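Local coordinates for protein peptidyl tryptophan dihydroxylase (Pseudomonas putida, PDB 7CTQ) that is an FAD-dependent monooxygenase that dihydroxylates a peptidyl tryptophan, a step essential for the biogenesis of a tryptophylquinone cofactor, at residues L407-V411 with R423-L427. Residues are numbered along the deposited sequence; the frame is centred on the assembly and turned at random.
Sequences LEAVV and RRWLL
NH2 of R423 meets E408, which forms a long salt bridge with it between the two helices. OE2 of E408 lies 3.9 Å from NH2 of R423. OE2 stands off the plane of the guanidinium, where none of its N-H bonds aims, so the link is purely electrostatic. The carboxylate and guanidinium planes stand 79° apart. The closer touch is by a methylene: CG of E408 comes to the edge of the guanidinium, 3.3 Å from NH2 of R423. The E408 chain then bends at chi2 (-120°), which carries the carboxylate out of the guanidinium plane. CG of L407 lies over one face of the same group, 3.8 Å above the guanidinium plane and nearer its margin than its centre. CD2 of L407 is 3.5 Å from NH1 of R423. The R423 chain is extended from CG to NE, and this span brings its charged end across to helix 407-410. An alanine in place of R423 would probably leave the E408 carboxylate without this charge partner and uncover one side of L407. These helices belong to the small C-terminal helical region, far from the chain centre and apart from the Rossmann-type FAD-binding part. Helix 407-410 and helix 416-428 are joined by a short connection, and side chains of both touch helix 395-402. L407 and L426 meet tip to tip, CD1 of L407 being 3.6 Å from CD1 of L426. With chi1 at 179°, the L407 side chain swings CG away from the backbone N and toward helix 416-428. L401 of helix 395-402 touches both leucines, and W355 also packs on L426. V411 is buried; its CG2 comes only loosely and obliquely to NH2 of R423, while Q419 and V422 pack against its side chain.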
ATOM      1  N   LEU A 407     -13.304  32.490  22.286  1.00 42.00           N
ATOM      2  CA  LEU A 407     -12.045  31.919  21.806  1.00 43.72           C
ATOM      3  C   LEU A 407     -10.847  32.606  22.445  1.00 42.43           C
ATOM      4  O   LEU A 407      -9.899  31.939  22.875  1.00 39.29           O
ATOM      5  CB  LEU A 407     -11.963  32.008  20.277  1.00 42.14           C
ATOM      6  CG  LEU A 407     -10.665  31.465  19.673  1.00 39.96           C
ATOM      7  CD1 LEU A 407     -10.367  30.084  20.222  1.00 38.50           C
ATOM      8  CD2 LEU A 407     -10.742  31.424  18.163  1.00 47.31           C
ATOM      9  N   GLU A 408     -10.888  33.938  22.546  1.00 39.36           N
ATOM     10  CA  GLU A 408      -9.768  34.676  23.121  1.00 45.99           C
ATOM     11  C   GLU A 408      -9.431  34.172  24.521  1.00 43.66           C
ATOM     12  O   GLU A 408      -8.257  33.945  24.841  1.00 47.41           O
ATOM     13  CB  GLU A 408     -10.088  36.171  23.138  1.00 41.14           C
ATOM     14  CG  GLU A 408     -10.017  36.813  21.758  1.00 57.56           C
ATOM     15  CD  GLU A 408      -8.984  37.939  21.662  1.00 77.56           C
ATOM     16  OE1 GLU A 408      -8.147  38.069  22.584  1.00 73.18           O
ATOM     17  OE2 GLU A 408      -9.013  38.690  20.657  1.00 82.44           O
ATOM     18  N   ALA A 409     -10.451  33.955  25.355  1.00 44.81           N
ATOM     19  CA  ALA A 409     -10.221  33.418  26.696  1.00 49.26           C
ATOM     20  C   ALA A 409      -9.704  31.981  26.650  1.00 44.77           C
ATOM     21  O   ALA A 409      -8.832  31.605  27.445  1.00 52.20           O
ATOM     22  CB  ALA A 409     -11.512  33.493  27.515  1.00 44.22           C
ATOM     23  N   VAL A 410     -10.233  31.162  25.732  1.00 40.46           N
ATOM     24  CA  VAL A 410      -9.878  29.743  25.675  1.00 38.32           C
ATOM     25  C   VAL A 410      -8.383  29.565  25.441  1.00 43.58           C
ATOM     26  O   VAL A 410      -7.744  28.684  26.034  1.00 45.49           O
ATOM     27  CB  VAL A 410     -10.713  29.032  24.591  1.00 48.73           C
ATOM     28  CG1 VAL A 410     -10.210  27.618  24.350  1.00 36.46           C
ATOM     29  CG2 VAL A 410     -12.181  29.011  24.985  1.00 37.00           C
ATOM     30  N   VAL A 411      -7.793  30.416  24.603  1.00 39.41           N
ATOM     31  CA  VAL A 411      -6.398  30.273  24.206  1.00 44.36           C
ATOM     32  C   VAL A 411      -5.475  31.222  24.970  1.00 47.52           C
ATOM     33  O   VAL A 411      -4.270  31.260  24.696  1.00 49.52           O
ATOM     34  CB  VAL A 411      -6.255  30.470  22.688  1.00 49.61           C
ATOM     35  CG1 VAL A 411      -7.289  29.625  21.962  1.00 48.03           C
ATOM     36  CG2 VAL A 411      -6.436  31.933  22.325  1.00 47.09           C
ATOM     37  N   ARG A 423      -5.666  28.962  16.439  1.00 34.62           N
ATOM     38  CA  ARG A 423      -6.663  29.699  15.665  1.00 40.20           C
ATOM     39  C   ARG A 423      -6.705  29.248  14.211  1.00 33.40           C
ATOM     40  O   ARG A 423      -7.782  29.163  13.609  1.00 33.66           O
ATOM     41  CB  ARG A 423      -6.369  31.195  15.724  1.00 37.90           C
ATOM     42  CG  ARG A 423      -6.594  31.817  17.077  1.00 44.97           C
ATOM     43  CD  ARG A 423      -6.319  33.312  17.028  1.00 47.69           C
ATOM     44  NE  ARG A 423      -6.732  33.974  18.265  1.00 50.34           N
ATOM     45  CZ  ARG A 423      -7.958  34.434  18.502  1.00 49.60           C
ATOM     46  NH1 ARG A 423      -8.910  34.314  17.589  1.00 47.21           N
ATOM     47  NH2 ARG A 423      -8.230  35.026  19.656  1.00 49.05           N
ATOM     48  N   ARG A 424      -5.539  29.006  13.616  1.00 30.23           N
ATOM     49  CA  ARG A 424      -5.494  28.542  12.231  1.00 33.14           C
ATOM     50  C   ARG A 424      -6.141  27.171  12.083  1.00 35.24           C
ATOM     51  O   ARG A 424      -6.850  26.918  11.109  1.00 31.24           O
ATOM     52  CB  ARG A 424      -4.049  28.501  11.743  1.00 34.71           C
ATOM     53  CG  ARG A 424      -3.440  29.869  11.499  1.00 30.35           C
ATOM     54  CD  ARG A 424      -2.177  29.745  10.669  1.00 37.07           C
ATOM     55  NE  ARG A 424      -1.226  28.794  11.249  1.00 39.77           N
ATOM     56  CZ  ARG A 424      -0.310  29.114  12.160  1.00 40.06           C
ATOM     57  NH1 ARG A 424      -0.225  30.366  12.605  1.00 37.01           N
ATOM     58  NH2 ARG A 424       0.513  28.185  12.638  1.00 36.81           N
ATOM     59  N   TRP A 425      -5.890  26.261  13.030  1.00 32.76           N
ATOM     60  CA  TRP A 425      -6.547  24.957  12.979  1.00 29.89           C
ATOM     61  C   TRP A 425      -8.063  25.109  13.048  1.00 30.77           C
ATOM     62  O   TRP A 425      -8.796  24.498  12.265  1.00 28.72           O
ATOM     63  CB  TRP A 425      -6.034  24.062  14.115  1.00 34.84           C
ATOM     64  CG  TRP A 425      -6.503  22.644  14.024  1.00 29.72           C
ATOM     65  CD1 TRP A 425      -5.923  21.634  13.312  1.00 32.21           C
ATOM     66  CD2 TRP A 425      -7.657  22.077  14.660  1.00 31.23           C
ATOM     67  NE1 TRP A 425      -6.647  20.471  13.469  1.00 29.56           N
ATOM     68  CE2 TRP A 425      -7.712  20.718  14.293  1.00 33.83           C
ATOM     69  CE3 TRP A 425      -8.648  22.588  15.514  1.00 31.84           C
ATOM     70  CZ2 TRP A 425      -8.722  19.858  14.747  1.00 33.19           C
ATOM     71  CZ3 TRP A 425      -9.650  21.732  15.965  1.00 30.06           C
ATOM     72  CH2 TRP A 425      -9.675  20.382  15.581  1.00 28.93           C
ATOM     73  N   LEU A 426      -8.555  25.944  13.964  1.00 29.97           N
ATOM     74  CA  LEU A 426      -9.999  26.097  14.104  1.00 29.43           C
ATOM     75  C   LEU A 426     -10.627  26.639  12.828  1.00 30.01           C
ATOM     76  O   LEU A 426     -11.752  26.267  12.467  1.00 33.48           O
ATOM     77  CB  LEU A 426     -10.311  27.015  15.283  1.00 27.97           C
ATOM     78  CG  LEU A 426      -9.916  26.413  16.642  1.00 38.54           C
ATOM     79  CD1 LEU A 426      -9.962  27.478  17.737  1.00 35.33           C
ATOM     80  CD2 LEU A 426     -10.821  25.237  16.989  1.00 29.12           C
ATOM     81  N   LEU A 427      -9.933  27.551  12.158  1.00 31.36           N
ATOM     82  CA  LEU A 427     -10.427  28.077  10.889  1.00 35.76           C
ATOM     83  C   LEU A 427     -10.591  26.958   9.876  1.00 37.93           C
ATOM     84  O   LEU A 427     -11.617  26.856   9.195  1.00 28.96           O
ATOM     85  CB  LEU A 427      -9.449  29.120  10.361  1.00 36.19           C
ATOM     86  CG  LEU A 427     -10.011  30.317   9.622  1.00 46.18           C
ATOM     87  CD1 LEU A 427     -10.516  31.319  10.645  1.00 55.07           C
ATOM     88  CD2 LEU A 427      -8.930  30.910   8.740  1.00 46.62           C
TER